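Local coordinates for protein 6-carboxyhexanoate--CoA ligase (Aquifex aeolicus, PDB 5TVA) that is a single-chain CoA ligase of the BioW family, modelled here with coenzyme A and adenosine monophosphate bound, at residues A[18-23]-A[34-39]; A[54-59]-A[235-240]; A[137-142]-A[164-169]. All blocks are in the same frame, centred on the assembly; numbering follows the deposited sequence.

Contact 1. Residues A[18-23]-A[34-39]; sequences SGAERI and KELLNR. With COA (coenzyme A), chain D.
A20 on strand 15-25 faces L36 on helix 29-37 with their CA atoms 6.9 Å apart, and S18 lies across from R39 just beyond the helix. R22 carries the polar part of the contact. It grips E35 side-on with two nitrogens, forming a salt bridge. R22 NE lies 2.9 Å from E35 OE1, and R22 NH2 lies 2.8 Å from E35 OE2, the second bond nearly straight at 167°. Both oxygens sit at the edge of the guanidinium group, near its plane. The carboxylate is turned 46° against that plane, so OE2 is met from above its own plane. The R22 chain bends at chi2 (-80°). This swings the guanidinium back along the strand, where NH1 also reaches the carbonyl oxygen of E21.

L36 packs beside the arginines: its CD2 touches A20 CB at 3.8 Å and lies over one face of the R22 guanidinium. Its CD1 rests on the backbone oxygen of A20. R39 runs extended past S18 and A20, with R39 CD 3.7 Å from A20 CB. R39 NE and G19 N both donate to one water. R39 NH2 forms a salt bridge with D162.

On the other side of the strand, E21 bonds to the backbone N of H138 and to S5. Coenzyme A packs there too, its CDP 3.8 Å from G19 CA. R22 NH2 and R39 NH1 come within 3.9 Å of each other. Each arginine has its own carboxylate partner, which would be expected to offset their repulsion.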
loop_
_atom_site.group_PDB
_atom_site.type_symbol
_atom_site.label_atom_id
_atom_site.label_comp_id
_atom_site.label_asym_id
_atom_site.label_seq_id
_atom_site.Cartn_x
_atom_site.Cartn_y
_atom_site.Cartn_z
ATOM N N SER A 18 13.620 -4.441 1.690
ATOM C CA SER A 18 12.694 -4.891 2.717
ATOM C C SER A 18 12.289 -3.709 3.586
ATOM O O SER A 18 13.031 -2.731 3.719
ATOM C CB SER A 18 13.308 -6.000 3.571
ATOM O OG SER A 18 12.334 -6.538 4.450
ATOM N N GLY A 19 11.114 -3.820 4.185
ATOM C CA GLY A 19 10.601 -2.762 5.038
ATOM C C GLY A 19 9.276 -3.171 5.648
ATOM O O GLY A 19 8.444 -3.782 4.974
ATOM N N ALA A 20 9.071 -2.853 6.920
ATOM C CA ALA A 20 7.890 -3.325 7.629
ATOM C C ALA A 20 7.776 -2.521 8.911
ATOM O O ALA A 20 8.763 -1.970 9.400
ATOM C CB ALA A 20 7.976 -4.834 7.947
ATOM N N GLU A 21 6.569 -2.493 9.462
ATOM C CA GLU A 21 6.296 -1.814 10.715
ATOM C C GLU A 21 5.390 -2.684 11.571
ATOM O O GLU A 21 4.488 -3.357 11.052
ATOM C CB GLU A 21 5.645 -0.436 10.481
ATOM C CG GLU A 21 5.247 0.297 11.762
ATOM C CD GLU A 21 4.912 1.775 11.506
ATOM O OE1 GLU A 21 4.957 2.206 10.335
ATOM O OE2 GLU A 21 4.643 2.507 12.488
ATOM N N ARG A 22 5.662 -2.691 12.877
ATOM C CA ARG A 22 4.812 -3.317 13.879
ATOM C C ARG A 22 4.549 -2.320 15.004
ATOM O O ARG A 22 5.448 -1.577 15.408
ATOM C CB ARG A 22 5.471 -4.584 14.457
ATOM C CG ARG A 22 5.823 -5.618 13.396
ATOM C CD ARG A 22 4.612 -6.448 12.981
ATOM N NE ARG A 22 4.997 -7.451 11.974
ATOM C CZ ARG A 22 4.981 -7.237 10.660
ATOM N NH1 ARG A 22 4.561 -6.066 10.176
ATOM N NH2 ARG A 22 5.357 -8.198 9.828
ATOM N N ILE A 23 3.326 -2.315 15.525
ATOM C CA ILE A 23 2.949 -1.446 16.630
ATOM C C ILE A 23 2.402 -2.357 17.707
ATOM O O ILE A 23 1.358 -2.986 17.511
ATOM C CB ILE A 23 1.902 -0.397 16.221
ATOM C CG1 ILE A 23 2.365 0.348 14.982
ATOM C CG2 ILE A 23 1.615 0.535 17.373
ATOM C CD1 ILE A 23 1.325 1.282 14.415
ATOM N N LYS A 34 12.706 -8.956 16.807
ATOM C CA LYS A 34 13.253 -10.196 16.256
ATOM C C LYS A 34 12.628 -10.515 14.901
ATOM O O LYS A 34 13.333 -10.890 13.957
ATOM C CB LYS A 34 13.051 -11.351 17.251
ATOM C CG LYS A 34 13.955 -11.268 18.498
ATOM C CD LYS A 34 13.302 -11.924 19.730
ATOM C CE LYS A 34 13.404 -13.452 19.694
ATOM N NZ LYS A 34 12.725 -14.084 20.864
ATOM N N GLU A 35 11.309 -10.340 14.771
ATOM C CA GLU A 35 10.661 -10.654 13.496
ATOM C C GLU A 35 11.209 -9.782 12.376
ATOM O O GLU A 35 11.589 -10.291 11.318
ATOM C CB GLU A 35 9.142 -10.499 13.599
ATOM C CG GLU A 35 8.405 -10.964 12.338
ATOM C CD GLU A 35 7.043 -10.293 12.123
ATOM O OE1 GLU A 35 6.531 -9.609 13.034
ATOM O OE2 GLU A 35 6.473 -10.471 11.028
ATOM N N LEU A 36 11.313 -8.458 12.608
ATOM C CA LEU A 36 11.730 -7.576 11.524
ATOM C C LEU A 36 13.215 -7.728 11.230
ATOM O O LEU A 36 13.646 -7.583 10.080
ATOM C CB LEU A 36 11.387 -6.105 11.861
ATOM C CG LEU A 36 9.904 -5.841 12.127
ATOM C CD1 LEU A 36 9.562 -4.356 12.132
ATOM C CD2 LEU A 36 9.036 -6.596 11.114
ATOM N N LEU A 37 14.028 -7.953 12.261
ATOM C CA LEU A 37 15.443 -8.220 12.024
ATOM C C LEU A 37 15.627 -9.447 11.129
ATOM O O LEU A 37 16.544 -9.496 10.293
ATOM C CB LEU A 37 16.158 -8.418 13.360
ATOM C CG LEU A 37 17.625 -8.825 13.237
ATOM C CD1 LEU A 37 18.484 -7.741 12.595
ATOM C CD2 LEU A 37 18.177 -9.285 14.596
ATOM N N ASN A 38 14.750 -10.427 11.265
ATOM C CA ASN A 38 14.856 -11.661 10.493
ATOM C C ASN A 38 14.200 -11.549 9.128
ATOM O O ASN A 38 14.302 -12.495 8.343
ATOM C CB ASN A 38 14.214 -12.821 11.271
ATOM C CG ASN A 38 14.577 -14.195 10.690
ATOM O OD1 ASN A 38 15.743 -14.552 10.622
ATOM N ND2 ASN A 38 13.584 -14.939 10.247
ATOM N N ARG A 39 13.538 -10.408 8.827
ATOM C CA ARG A 39 12.680 -10.346 7.640
ATOM C C ARG A 39 13.447 -10.417 6.324
ATOM O O ARG A 39 13.065 -11.224 5.461
ATOM C CB ARG A 39 11.788 -9.095 7.692
ATOM C CG ARG A 39 10.786 -8.994 6.504
ATOM C CD ARG A 39 9.814 -7.805 6.659
ATOM N NE ARG A 39 8.878 -7.642 5.537
ATOM C CZ ARG A 39 7.674 -8.215 5.488
ATOM N NH1 ARG A 39 7.276 -9.011 6.476
ATOM N NH2 ARG A 39 6.865 -8.005 4.454
HETATM N N1A COA D . 10.756 2.079 -0.342
HETATM C C2A COA D . 11.901 2.657 -0.736
HETATM N N3A COA D . 12.651 3.354 0.107
HETATM C C4A COA D . 12.264 3.526 1.386
HETATM C C5A COA D . 11.077 2.943 1.835
HETATM C C6A COA D . 10.322 2.193 0.898
HETATM N N6A COA D . 9.017 1.555 1.342
HETATM N N7A COA D . 10.922 3.236 3.128
HETATM C C8A COA D . 11.951 3.974 3.499
HETATM N N9A COA D . 12.785 4.128 2.469
HETATM C C1B COA D . 13.983 5.005 2.619
HETATM C C2B COA D . 14.843 5.369 1.761
HETATM O O2B COA D . 14.294 5.749 0.459
HETATM C C3B COA D . 15.116 6.792 2.602
HETATM O O3B COA D . 13.916 7.593 2.428
HETATM P P3B COA D . 13.698 8.996 1.530
HETATM O O7A COA D . 12.877 9.913 2.383
HETATM O O8A COA D . 14.985 9.659 1.142
HETATM O O9A COA D . 12.920 8.717 0.271
HETATM C C4B COA D . 15.280 6.420 3.840
HETATM O O4B COA D . 14.824 4.925 3.913
HETATM C C5B COA D . 14.463 7.263 4.932
HETATM O O5B COA D . 13.137 6.857 4.979
HETATM P P1A COA D . 12.196 6.821 6.363
HETATM O O1A COA D . 10.933 7.661 6.127
HETATM O O2A COA D . 12.929 7.299 7.593
HETATM O O3A COA D . 11.699 5.265 6.572
HETATM P P2A COA D . 11.226 4.525 8.010
HETATM O O4A COA D . 12.521 4.111 8.722
HETATM O O5A COA D . 10.498 5.513 8.935
HETATM O O6A COA D . 10.284 3.184 7.600
HETATM C CBP COA D . 8.595 1.776 6.245
HETATM C CCP COA D . 9.245 3.214 6.569
HETATM C CDP COA D . 9.617 0.908 5.464
HETATM C CEP COA D . 8.390 1.004 7.567
HETATM C CAP COA D . 7.204 1.942 5.416
HETATM O OAP COA D . 7.364 1.784 4.056
HETATM C C9P COA D . 6.064 0.959 5.803
HETATM O O9P COA D . 5.234 1.246 6.640
HETATM N N8P COA D . 5.953 -0.343 5.151
HETATM C C7P COA D . 4.879 -1.321 5.523
HETATM C C6P COA D . 3.933 -1.625 4.370
HETATM C C5P COA D . 4.602 -2.295 3.118
HETATM O O5P COA D . 5.590 -1.875 2.648
HETATM N N4P COA D . 3.932 -3.479 2.521
HETATM C C3P COA D . 4.569 -4.169 1.325
HETATM C C2P COA D . 3.522 -5.088 0.685
HETATM S S1P COA D . 2.080 -4.021 0.383
HETATM O O HOH W 1 9.437 -6.047 2.794
#

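Contact 2. Residues A[54-59]-A[235-240]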
loop_
_atom_site.group_PDB
_atom_site.type_symbol
_atom_site.label_atom_id
_atom_site.label_comp_id
_atom_site.label_asym_id
_atom_site.label_seq_id
_atom_site.Cartn_x
_atom_site.Cartn_y
_atom_site.Cartn_z
ATOM N N LYS A 54 2.254 8.107 21.128
ATOM C CA LYS A 54 1.482 8.995 21.987
ATOM C C LYS A 54 -0.002 8.691 21.851
ATOM O O LYS A 54 -0.574 7.955 22.660
ATOM C CB LYS A 54 1.769 10.454 21.633
ATOM C CG LYS A 54 3.247 10.827 21.652
ATOM C CD LYS A 54 3.588 11.734 22.839
ATOM C CE LYS A 54 5.041 12.191 22.799
ATOM N NZ LYS A 54 5.397 12.714 21.447
ATOM N N ASP A 55 -0.622 9.224 20.808
ATOM C CA ASP A 55 -2.022 8.982 20.505
ATOM C C ASP A 55 -2.159 7.980 19.369
ATOM O O ASP A 55 -1.294 7.879 18.495
ATOM C CB ASP A 55 -2.712 10.287 20.110
ATOM C CG ASP A 55 -2.430 11.394 21.078
ATOM O OD1 ASP A 55 -3.101 11.424 22.132
ATOM O OD2 ASP A 55 -1.514 12.204 20.802
ATOM N N PHE A 56 -3.283 7.279 19.358
ATOM C CA PHE A 56 -3.559 6.330 18.293
ATOM C C PHE A 56 -5.055 6.084 18.240
ATOM O O PHE A 56 -5.783 6.370 19.193
ATOM C CB PHE A 56 -2.806 5.015 18.507
ATOM C CG PHE A 56 -3.276 4.225 19.710
ATOM C CD1 PHE A 56 -2.751 4.476 20.973
ATOM C CD2 PHE A 56 -4.231 3.222 19.569
ATOM C CE1 PHE A 56 -3.169 3.744 22.077
ATOM C CE2 PHE A 56 -4.664 2.490 20.672
ATOM C CZ PHE A 56 -4.133 2.744 21.927
ATOM N N GLU A 57 -5.503 5.525 17.121
ATOM C CA GLU A 57 -6.910 5.212 16.967
ATOM C C GLU A 57 -7.057 3.769 16.508
ATOM O O GLU A 57 -6.254 3.272 15.714
ATOM C CB GLU A 57 -7.615 6.166 15.982
ATOM C CG GLU A 57 -9.139 6.166 16.176
ATOM C CD GLU A 57 -9.886 7.095 15.236
ATOM O OE1 GLU A 57 -11.085 6.831 14.986
ATOM O OE2 GLU A 57 -9.282 8.070 14.744
ATOM N N VAL A 58 -8.085 3.109 17.035
ATOM C CA VAL A 58 -8.463 1.753 16.658
ATOM C C VAL A 58 -9.638 1.845 15.704
ATOM O O VAL A 58 -10.593 2.579 15.965
ATOM C CB VAL A 58 -8.821 0.918 17.898
ATOM C CG1 VAL A 58 -9.279 -0.489 17.499
ATOM C CG2 VAL A 58 -7.618 0.851 18.815
ATOM N N VAL A 59 -9.564 1.121 14.592
ATOM C CA VAL A 59 -10.582 1.163 13.549
ATOM C C VAL A 59 -10.940 -0.268 13.157
ATOM O O VAL A 59 -10.076 -1.156 13.147
ATOM C CB VAL A 59 -10.087 1.966 12.330
ATOM C CG1 VAL A 59 -11.169 2.076 11.283
ATOM C CG2 VAL A 59 -9.646 3.364 12.764
ATOM N N VAL A 235 -1.564 7.392 13.985
ATOM C CA VAL A 235 -1.265 6.018 14.371
ATOM C C VAL A 235 -2.581 5.259 14.455
ATOM O O VAL A 235 -3.458 5.607 15.260
ATOM C CB VAL A 235 -0.489 5.954 15.698
ATOM C CG1 VAL A 235 -0.267 4.502 16.116
ATOM C CG2 VAL A 235 0.851 6.651 15.564
ATOM N N VAL A 236 -2.728 4.242 13.608
ATOM C CA VAL A 236 -3.978 3.505 13.451
ATOM C C VAL A 236 -3.721 2.015 13.627
ATOM O O VAL A 236 -2.899 1.436 12.911
ATOM C CB VAL A 236 -4.615 3.767 12.079
ATOM C CG1 VAL A 236 -5.845 2.902 11.910
ATOM C CG2 VAL A 236 -4.959 5.226 11.947
ATOM N N LEU A 237 -4.427 1.399 14.572
ATOM C CA LEU A 237 -4.523 -0.049 14.680
ATOM C C LEU A 237 -5.815 -0.498 14.018
ATOM O O LEU A 237 -6.871 0.089 14.254
ATOM C CB LEU A 237 -4.515 -0.511 16.136
ATOM C CG LEU A 237 -3.311 -0.130 16.988
ATOM C CD1 LEU A 237 -3.485 -0.713 18.355
ATOM C CD2 LEU A 237 -2.025 -0.628 16.356
ATOM N N ILE A 238 -5.730 -1.548 13.207
ATOM C CA ILE A 238 -6.862 -2.059 12.444
ATOM C C ILE A 238 -7.299 -3.380 13.049
ATOM O O ILE A 238 -6.476 -4.281 13.246
ATOM C CB ILE A 238 -6.503 -2.230 10.965
ATOM C CG1 ILE A 238 -6.054 -0.879 10.410
ATOM C CG2 ILE A 238 -7.685 -2.813 10.221
ATOM C CD1 ILE A 238 -5.136 -0.991 9.224
ATOM N N GLU A 239 -8.589 -3.475 13.361
ATOM C CA GLU A 239 -9.206 -4.596 14.054
ATOM C C GLU A 239 -10.061 -5.355 13.056
ATOM O O GLU A 239 -10.932 -4.763 12.406
ATOM C CB GLU A 239 -10.080 -4.090 15.204
ATOM C CG GLU A 239 -10.334 -5.060 16.331
ATOM C CD GLU A 239 -10.848 -4.321 17.573
ATOM O OE1 GLU A 239 -11.335 -3.182 17.416
ATOM O OE2 GLU A 239 -10.770 -4.872 18.702
ATOM N N LEU A 240 -9.807 -6.653 12.925
ATOM C CA LEU A 240 -10.530 -7.454 11.948
ATOM C C LEU A 240 -11.929 -7.783 12.462
ATOM O O LEU A 240 -12.080 -8.275 13.581
ATOM C CB LEU A 240 -9.769 -8.742 11.618
ATOM C CG LEU A 240 -10.327 -9.431 10.370
ATOM C CD1 LEU A 240 -10.375 -8.455 9.222
ATOM C CD2 LEU A 240 -9.559 -10.674 9.987
HETATM O O HOH W 2 -2.030 9.154 16.208
#
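Four backbone hydrogen bonds join 54-59 to 235-240, all made by E57 and V59. E57 N donates to V235 O at 2.8 Å, and E57 O accepts from L237 N at 2.9 Å. V59 repeats the pattern: V59 N meets L237 O at 2.9 Å, and V59 O accepts from E239 N at 2.8 Å. V58 pairs with L237 in register, and its CA-H approaches L237 O. The strands run parallel, with a 25° angle between the directions of their segments 57-59 and 236-239.

Side chains pack on both faces of the pair. On the face of V58 and L237, the F56 ring meets L237 obliquely, with F56 CE2 4.1 Å from L237 CD1. F56 CB lies 3.5 Å from V235 CG1. Nearby, V58 CG1 touches E239 OE1 at 3.4 Å. On the face of V59 and V236, V59 CG2 meets V236 CG1 at 3.9 Å, and E57 extends away to a salt bridge with K234. At the start of the pair, one water donates to D55 O and accepts from V235 N.

The next shell holds both faces. L3 of strand 3-12 packs on F56 and L237. Helix 158-173 covers the other face, with F168 and F172 against V59 and K169 against V236. Segment 137-142 bonds to the other edge of 236-239 through H138, D140 and K142. The result is a small, twisted parallel sheet in which the last strand of the chain lies in the middle, between 57-60 and 139-141.

Contact 3. Residues A[137-142]-A[164-169]; sequences IHFDWK and LALTFK. With COA (coenzyme A), chain D.
F139 and W141 each lay a ring face on helix 158-173. The F139 ring takes L166 CA over one face, 4.0 Å from the ring centroid and 23° off its normal, as a CH-pi contact. C6P of coenzyme A comes to its edge, 3.6 Å from F139 CZ. The W141 ring takes A165 CB over one face, offset toward the rim and 3.8 Å from the centroid of the five-membered ring. This is a second CH-pi contact. At the W141 edge, L164 CB lies 3.8 Å from CZ2. W141 NE1 is satisfied by the backbone oxygen of V161. The H138 ring has I137 CD1 over one face.

F139 CG lies between the backbone N and the carbonyl carbon (chi1 68°), and the ring reaches over the turn of A165 and L166. L166 CD2 meets both ring and ligand, 3.5 Å from F139 CZ and 3.4 Å from C6P of coenzyme A, so the three groups touch one another. L166 also touches adenosine monophosphate. I137 CG2 packs against CAP of coenzyme A.

K169 closes the other end. Its CG lies alongside F139 CB, and the bent chain carries NZ to I137 O at 2.9 Å. NZ also bonds to the backbone oxygens of C230 and K234. The buried ammonium is thus held by several carbonyls, which would be expected to favour its charged form.

The axes of strand 139-141 and of helix segment 164-169 approach to 8.0 Å, with 127° between their directions. W141 and F168 also touch I238 of the neighbouring strand 236-239. This is a helix packed across a small parallel sheet, and L166, midway along it, lines the pockets of both coenzyme A and adenosine monophosphate.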
loop_
_atom_site.group_PDB
_atom_site.type_symbol
_atom_site.label_atom_id
_atom_site.label_comp_id
_atom_site.label_asym_id
_atom_site.label_seq_id
_atom_site.Cartn_x
_atom_site.Cartn_y
_atom_site.Cartn_z
ATOM N N ILE A 137 2.453 5.113 6.547
ATOM C CA ILE A 137 3.176 4.500 7.667
ATOM C C ILE A 137 2.288 4.554 8.900
ATOM O O ILE A 137 1.152 5.037 8.852
ATOM C CB ILE A 137 4.549 5.162 7.957
ATOM C CG1 ILE A 137 4.421 6.636 8.359
ATOM C CG2 ILE A 137 5.536 5.017 6.752
ATOM C CD1 ILE A 137 5.684 7.141 9.072
ATOM N N HIS A 138 2.807 4.023 10.011
ATOM C CA HIS A 138 2.149 4.125 11.320
ATOM C C HIS A 138 0.773 3.469 11.302
ATOM O O HIS A 138 -0.223 4.029 11.778
ATOM C CB HIS A 138 2.043 5.580 11.786
ATOM C CG HIS A 138 3.335 6.163 12.260
ATOM N ND1 HIS A 138 4.414 5.389 12.632
ATOM C CD2 HIS A 138 3.712 7.447 12.453
ATOM C CE1 HIS A 138 5.405 6.173 13.018
ATOM N NE2 HIS A 138 5.002 7.427 12.923
ATOM N N PHE A 139 0.727 2.270 10.736
ATOM C CA PHE A 139 -0.469 1.441 10.709
ATOM C C PHE A 139 -0.051 0.015 11.031
ATOM O O PHE A 139 1.072 -0.391 10.722
ATOM C CB PHE A 139 -1.170 1.501 9.334
ATOM C CG PHE A 139 -0.383 0.867 8.248
ATOM C CD1 PHE A 139 -0.511 -0.520 7.980
ATOM C CD2 PHE A 139 0.514 1.612 7.508
ATOM C CE1 PHE A 139 0.259 -1.138 6.995
ATOM C CE2 PHE A 139 1.260 1.020 6.513
ATOM C CZ PHE A 139 1.141 -0.386 6.259
ATOM N N ASP A 140 -0.959 -0.741 11.652
ATOM C CA ASP A 140 -0.746 -2.165 11.890
ATOM C C ASP A 140 -2.084 -2.811 12.221
ATOM O O ASP A 140 -3.029 -2.133 12.652
ATOM C CB ASP A 140 0.272 -2.401 13.021
ATOM C CG ASP A 140 0.858 -3.832 13.017
ATOM O OD1 ASP A 140 0.588 -4.604 12.067
ATOM O OD2 ASP A 140 1.631 -4.154 13.949
ATOM N N TRP A 141 -2.165 -4.123 11.973
ATOM C CA TRP A 141 -3.249 -4.933 12.531
ATOM C C TRP A 141 -3.149 -4.938 14.049
ATOM O O TRP A 141 -2.080 -5.188 14.607
ATOM C CB TRP A 141 -3.195 -6.393 12.029
ATOM C CG TRP A 141 -3.398 -6.579 10.559
ATOM C CD1 TRP A 141 -2.440 -6.842 9.631
ATOM C CD2 TRP A 141 -4.632 -6.481 9.845
ATOM N NE1 TRP A 141 -2.999 -6.913 8.381
ATOM C CE2 TRP A 141 -4.346 -6.703 8.488
ATOM C CE3 TRP A 141 -5.951 -6.202 10.220
ATOM C CZ2 TRP A 141 -5.336 -6.689 7.498
ATOM C CZ3 TRP A 141 -6.935 -6.187 9.240
ATOM C CH2 TRP A 141 -6.622 -6.431 7.895
ATOM N N LYS A 142 -4.278 -4.691 14.711
ATOM C CA LYS A 142 -4.332 -4.759 16.168
ATOM C C LYS A 142 -3.796 -6.089 16.705
ATOM O O LYS A 142 -3.018 -6.119 17.668
ATOM C CB LYS A 142 -5.775 -4.544 16.626
ATOM C CG LYS A 142 -5.969 -4.671 18.124
ATOM C CD LYS A 142 -7.296 -4.061 18.521
ATOM C CE LYS A 142 -7.353 -3.840 20.011
ATOM N NZ LYS A 142 -6.307 -2.862 20.390
ATOM N N LEU A 164 -3.571 -5.311 2.632
ATOM C CA LEU A 164 -4.877 -4.965 3.187
ATOM C C LEU A 164 -4.750 -3.908 4.276
ATOM O O LEU A 164 -5.494 -2.924 4.287
ATOM C CB LEU A 164 -5.582 -6.201 3.744
ATOM C CG LEU A 164 -6.495 -6.943 2.766
ATOM C CD1 LEU A 164 -6.825 -8.352 3.258
ATOM C CD2 LEU A 164 -7.774 -6.128 2.536
ATOM N N ALA A 165 -3.837 -4.114 5.229
ATOM C CA ALA A 165 -3.726 -3.160 6.325
ATOM C C ALA A 165 -3.344 -1.787 5.796
ATOM O O ALA A 165 -3.830 -0.770 6.296
ATOM C CB ALA A 165 -2.713 -3.647 7.364
ATOM N N LEU A 166 -2.510 -1.750 4.750
ATOM C CA LEU A 166 -2.050 -0.495 4.159
ATOM C C LEU A 166 -3.180 0.250 3.433
ATOM O O LEU A 166 -3.327 1.468 3.606
ATOM C CB LEU A 166 -0.881 -0.794 3.216
ATOM C CG LEU A 166 -0.013 0.156 2.359
ATOM C CD1 LEU A 166 -0.516 1.544 2.207
ATOM C CD2 LEU A 166 1.432 0.194 2.848
ATOM N N THR A 167 -3.963 -0.442 2.581
ATOM C CA THR A 167 -5.100 0.218 1.931
ATOM C C THR A 167 -6.114 0.683 2.930
ATOM O O THR A 167 -6.799 1.688 2.704
ATOM C CB THR A 167 -5.888 -0.679 0.984
ATOM O OG1 THR A 167 -5.777 -2.073 1.341
ATOM C CG2 THR A 167 -5.578 -0.396 -0.386
ATOM N N PHE A 168 -6.351 -0.119 3.961
ATOM C CA PHE A 168 -7.444 0.271 4.817
ATOM C C PHE A 168 -7.111 1.573 5.517
ATOM O O PHE A 168 -7.993 2.426 5.674
ATOM C CB PHE A 168 -7.801 -0.822 5.811
ATOM C CG PHE A 168 -9.052 -0.515 6.548
ATOM C CD1 PHE A 168 -10.275 -0.593 5.897
ATOM C CD2 PHE A 168 -9.013 -0.064 7.860
ATOM C CE1 PHE A 168 -11.452 -0.267 6.556
ATOM C CE2 PHE A 168 -10.181 0.263 8.520
ATOM C CZ PHE A 168 -11.404 0.159 7.872
ATOM N N LYS A 169 -5.832 1.762 5.887
ATOM C CA LYS A 169 -5.415 3.043 6.438
ATOM C C LYS A 169 -5.598 4.160 5.421
ATOM O O LYS A 169 -6.112 5.227 5.763
ATOM C CB LYS A 169 -3.964 2.996 6.919
ATOM C CG LYS A 169 -3.718 3.920 8.136
ATOM C CD LYS A 169 -2.588 4.920 7.916
ATOM C CE LYS A 169 -2.353 5.730 9.179
ATOM N NZ LYS A 169 -1.187 6.652 9.066
HETATM N N1A COA D . 10.756 2.079 -0.342
HETATM C C2A COA D . 11.901 2.657 -0.736
HETATM N N3A COA D . 12.651 3.354 0.107
HETATM C C4A COA D . 12.264 3.526 1.386
HETATM C C5A COA D . 11.077 2.943 1.835
HETATM C C6A COA D . 10.322 2.193 0.898
HETATM N N6A COA D . 9.017 1.555 1.342
HETATM N N7A COA D . 10.922 3.236 3.128
HETATM C C8A COA D . 11.951 3.974 3.499
HETATM N N9A COA D . 12.785 4.128 2.469
HETATM C C1B COA D . 13.983 5.005 2.619
HETATM C C2B COA D . 14.843 5.369 1.761
HETATM O O2B COA D . 14.294 5.749 0.459
HETATM C C3B COA D . 15.116 6.792 2.602
HETATM O O3B COA D . 13.916 7.593 2.428
HETATM P P3B COA D . 13.698 8.996 1.530
HETATM O O7A COA D . 12.877 9.913 2.383
HETATM O O8A COA D . 14.985 9.659 1.142
HETATM O O9A COA D . 12.920 8.717 0.271
HETATM C C4B COA D . 15.280 6.420 3.840
HETATM O O4B COA D . 14.824 4.925 3.913
HETATM C C5B COA D . 14.463 7.263 4.932
HETATM O O5B COA D . 13.137 6.857 4.979
HETATM P P1A COA D . 12.196 6.821 6.363
HETATM O O1A COA D . 10.933 7.661 6.127
HETATM O O2A COA D . 12.929 7.299 7.593
HETATM O O3A COA D . 11.699 5.265 6.572
HETATM P P2A COA D . 11.226 4.525 8.010
HETATM O O4A COA D . 12.521 4.111 8.722
HETATM O O5A COA D . 10.498 5.513 8.935
HETATM O O6A COA D . 10.284 3.184 7.600
HETATM C CBP COA D . 8.595 1.776 6.245
HETATM C CCP COA D . 9.245 3.214 6.569
HETATM C CDP COA D . 9.617 0.908 5.464
HETATM C CEP COA D . 8.390 1.004 7.567
HETATM C CAP COA D . 7.204 1.942 5.416
HETATM O OAP COA D . 7.364 1.784 4.056
HETATM C C9P COA D . 6.064 0.959 5.803
HETATM O O9P COA D . 5.234 1.246 6.640
HETATM N N8P COA D . 5.953 -0.343 5.151
HETATM C C7P COA D . 4.879 -1.321 5.523
HETATM C C6P COA D . 3.933 -1.625 4.370
HETATM C C5P COA D . 4.602 -2.295 3.118
HETATM O O5P COA D . 5.590 -1.875 2.648
HETATM N N4P COA D . 3.932 -3.479 2.521
HETATM C C3P COA D . 4.569 -4.169 1.325
HETATM C C2P COA D . 3.522 -5.088 0.685
HETATM S S1P COA D . 2.080 -4.021 0.383
#

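Contacts 2 and 3 share one parallel sheet, in the strand order 57-60, 236-239, 139-141, and helix 158-173 packs on it. Contact 1 belongs to the separate antiparallel sheet of 15-25. I23 ties it to the others: its N bonds to D140 of contact 3, and its side chain packs on V235 and L237 of contact 2. Contacts 1 and 3 are buried and both line the coenzyme A site. Contact 2 is only partly buried and does not touch the ligands. Contact 1 combines a salt bridge with apolar packing; backbone bonds carry contact 2, and rings contact 3, the nearest to the chain centre.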